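Long-range contact in putative tetR family transcription regulator (Shewanella loihica, PDB 3PPB), which probably binds DNA through an N-terminal helix-turn-helix and regulates transcription, as expected of a TetR-family protein: residues A[109-113]-A[158-162]. Numbering follows the deposited sequence.
With EDO (1,2-ethanediol), chain D.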
ATOM      1  N   LEU A 109       6.879   2.209   0.022  1.00 36.01           N
ATOM      2  CA  LEU A 109       6.678   3.616  -0.292  1.00 36.94           C
ATOM      3  C   LEU A 109       6.254   3.904  -1.736  1.00 38.44           C
ATOM      4  O   LEU A 109       5.513   4.865  -1.942  1.00 39.17           O
ATOM      5  CB  LEU A 109       7.972   4.400  -0.008  1.00 38.40           C
ATOM      6  CG  LEU A 109       8.384   4.563   1.447  1.00 44.13           C
ATOM      7  CD1 LEU A 109       9.871   4.861   1.544  1.00 45.51           C
ATOM      8  CD2 LEU A 109       7.563   5.663   2.119  1.00 47.18           C
ATOM      9  N   TYR A 110       6.757   3.147  -2.734  1.00 32.39           N
ATOM     10  CA  TYR A 110       6.557   3.535  -4.136  1.00 33.39           C
ATOM     11  C   TYR A 110       5.744   2.591  -5.049  1.00 39.67           C
ATOM     12  O   TYR A 110       5.226   3.076  -6.059  1.00 40.75           O
ATOM     13  CB  TYR A 110       7.937   3.762  -4.797  1.00 34.91           C
ATOM     14  CG  TYR A 110       8.719   4.894  -4.163  1.00 37.78           C
ATOM     15  CD1 TYR A 110       8.544   6.208  -4.581  1.00 41.20           C
ATOM     16  CD2 TYR A 110       9.651   4.651  -3.159  1.00 38.13           C
ATOM     17  CE1 TYR A 110       9.243   7.257  -3.984  1.00 40.62           C
ATOM     18  CE2 TYR A 110      10.355   5.693  -2.557  1.00 39.58           C
ATOM     19  CZ  TYR A 110      10.137   6.995  -2.966  1.00 43.88           C
ATOM     20  OH  TYR A 110      10.830   8.021  -2.385  1.00 50.09           O
ATOM     21  N   SER A 111       5.662   1.282  -4.735  1.00 35.18           N
ATOM     22  CA  SER A 111       5.001   0.235  -5.540  1.00 35.10           C
ATOM     23  C   SER A 111       3.553   0.499  -5.961  1.00 40.88           C
ATOM     24  O   SER A 111       3.147   0.063  -7.048  1.00 41.07           O
ATOM     25  CB  SER A 111       4.999  -1.084  -4.786  1.00 35.89           C
ATOM     26  OG  SER A 111       6.226  -1.741  -5.016  1.00 50.02           O
HETATM   27  N   MSE A 112       2.762   1.121  -5.094  1.00 37.45           N
HETATM   28  CA  MSE A 112       1.350   1.344  -5.381  1.00 38.03           C
HETATM   29  C   MSE A 112       0.947   2.790  -5.154  1.00 42.74           C
HETATM   30  O   MSE A 112      -0.251   3.111  -5.083  1.00 39.94           O
HETATM   31  CB  MSE A 112       0.526   0.424  -4.478  1.00 39.56           C
HETATM   32  CG  MSE A 112      -0.538  -0.303  -5.239  1.00 46.57           C
HETATM   33 SE   MSE A 112      -1.360  -1.646  -4.176  0.75 52.99          SE
HETATM   34  CE  MSE A 112      -1.844  -0.601  -2.699  1.00 49.36           C
ATOM     35  N   SER A 113       1.958   3.665  -5.115  1.00 41.23           N
ATOM     36  CA  SER A 113       1.780   5.071  -4.845  1.00 42.88           C
ATOM     37  C   SER A 113       1.582   5.879  -6.126  1.00 48.55           C
ATOM     38  O   SER A 113       2.101   5.491  -7.183  1.00 47.57           O
ATOM     39  CB  SER A 113       2.989   5.599  -4.067  1.00 48.05           C
ATOM     40  OG  SER A 113       4.076   5.924  -4.920  1.00 62.06           O
ATOM     41  N   HIS A 158      -0.824  -7.949  -5.041  1.00 25.93           N
ATOM     42  CA  HIS A 158       0.107  -6.874  -4.707  1.00 25.66           C
ATOM     43  C   HIS A 158      -0.270  -6.210  -3.367  1.00 29.14           C
ATOM     44  O   HIS A 158       0.615  -6.044  -2.514  1.00 28.80           O
ATOM     45  CB  HIS A 158       0.130  -5.854  -5.841  1.00 26.38           C
ATOM     46  CG  HIS A 158       1.236  -4.851  -5.791  1.00 30.31           C
ATOM     47  ND1 HIS A 158       2.292  -4.978  -4.920  1.00 32.67           N
ATOM     48  CD2 HIS A 158       1.437  -3.758  -6.562  1.00 32.47           C
ATOM     49  CE1 HIS A 158       3.065  -3.934  -5.148  1.00 32.33           C
ATOM     50  NE2 HIS A 158       2.601  -3.185  -6.141  1.00 32.69           N
ATOM     51  N   GLY A 159      -1.558  -5.884  -3.172  1.00 21.94           N
ATOM     52  CA  GLY A 159      -2.027  -5.289  -1.925  1.00 21.50           C
ATOM     53  C   GLY A 159      -1.860  -6.217  -0.727  1.00 26.73           C
ATOM     54  O   GLY A 159      -1.502  -5.771   0.372  1.00 26.97           O
ATOM     55  N   GLN A 160      -2.132  -7.516  -0.921  1.00 22.77           N
ATOM     56  CA  GLN A 160      -2.013  -8.492   0.159  1.00 21.73           C
ATOM     57  C   GLN A 160      -0.561  -8.723   0.499  1.00 25.20           C
ATOM     58  O   GLN A 160      -0.239  -8.876   1.675  1.00 23.65           O
ATOM     59  CB  GLN A 160      -2.714  -9.807  -0.176  1.00 22.27           C
ATOM     60  CG  GLN A 160      -4.232  -9.619  -0.243  1.00 19.39           C
ATOM     61  CD  GLN A 160      -4.929 -10.926  -0.318  1.00 27.48           C
ATOM     62  OE1 GLN A 160      -4.953 -11.577  -1.374  1.00 22.80           O
ATOM     63  NE2 GLN A 160      -5.499 -11.350   0.800  1.00 23.44           N
ATOM     64  N   TYR A 161       0.326  -8.707  -0.510  1.00 24.89           N
ATOM     65  CA  TYR A 161       1.776  -8.822  -0.261  1.00 25.40           C
ATOM     66  C   TYR A 161       2.242  -7.630   0.595  1.00 27.58           C
ATOM     67  O   TYR A 161       2.967  -7.800   1.581  1.00 25.81           O
ATOM     68  CB  TYR A 161       2.553  -8.881  -1.594  1.00 26.16           C
ATOM     69  CG  TYR A 161       4.043  -8.675  -1.427  1.00 28.44           C
ATOM     70  CD1 TYR A 161       4.864  -9.707  -0.973  1.00 31.46           C
ATOM     71  CD2 TYR A 161       4.628  -7.434  -1.668  1.00 28.00           C
ATOM     72  CE1 TYR A 161       6.239  -9.513  -0.786  1.00 31.82           C
ATOM     73  CE2 TYR A 161       5.996  -7.223  -1.455  1.00 28.64           C
ATOM     74  CZ  TYR A 161       6.799  -8.272  -1.031  1.00 32.85           C
ATOM     75  OH  TYR A 161       8.147  -8.098  -0.825  1.00 35.37           O
ATOM     76  N   LEU A 162       1.826  -6.418   0.219  1.00 26.26           N
ATOM     77  CA  LEU A 162       2.245  -5.222   0.951  1.00 27.14           C
ATOM     78  C   LEU A 162       1.694  -5.209   2.361  1.00 32.27           C
ATOM     79  O   LEU A 162       2.377  -4.755   3.272  1.00 34.27           O
ATOM     80  CB  LEU A 162       1.863  -3.940   0.197  1.00 27.21           C
ATOM     81  CG  LEU A 162       2.630  -3.689  -1.128  1.00 31.00           C
ATOM     82  CD1 LEU A 162       2.046  -2.518  -1.846  1.00 30.91           C
ATOM     83  CD2 LEU A 162       4.130  -3.477  -0.880  1.00 27.45           C
TER
HETATM   84  C1  EDO D 203       5.351  -6.520  -5.517  1.00 59.74           C
HETATM   85  O1  EDO D 203       5.805  -6.287  -6.848  1.00 61.67           O
HETATM   86  C2  EDO D 203       6.212  -5.699  -4.571  1.00 57.58           C
HETATM   87  O2  EDO D 203       6.190  -4.328  -4.958  1.00 58.33           O
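Ser111 OG, in the plane of the His158 ring at its edge, donates to O2 of a bound 1,2-ethanediol at 2.6 Å, and Lys65 NZ also reaches this hydroxyl, though weakly. The site illustrates how the all-helical C-terminal part of a TetR-family regulator is tied together: the turn leaving helix 101-110 leans on helix 150-170, where the diol, probably from the crystallisation liquor, lies beside CE2 of Tyr161. With CG anti to the backbone N (chi1 -168°), the His158 ring extends to the turn, where NE2 gives a weak hydrogen bond to Ser111 O (3.4 Å, 155° at the hydrogen), while CE1 packs 3.5 Å from Ser111 CB. Replacing His158 with an alanine would remove the ring and is likely to leave Ser111 O without this donor and a gap between diol and selenium. Over one ring face lies the selenium of Met112, a selenomethionine, 4.5 Å from the ring centroid and 24° off its normal. Arg166 and Leu162 of the second subunit also meet Met112, the former at its carbonyl oxygen, so the turn reaches the dimer interface as well. The Met112 chain bends at chi3, and its SE sits 4.3 Å from Gly159 CA and 4.2 Å from Leu162 CD1 of its own chain.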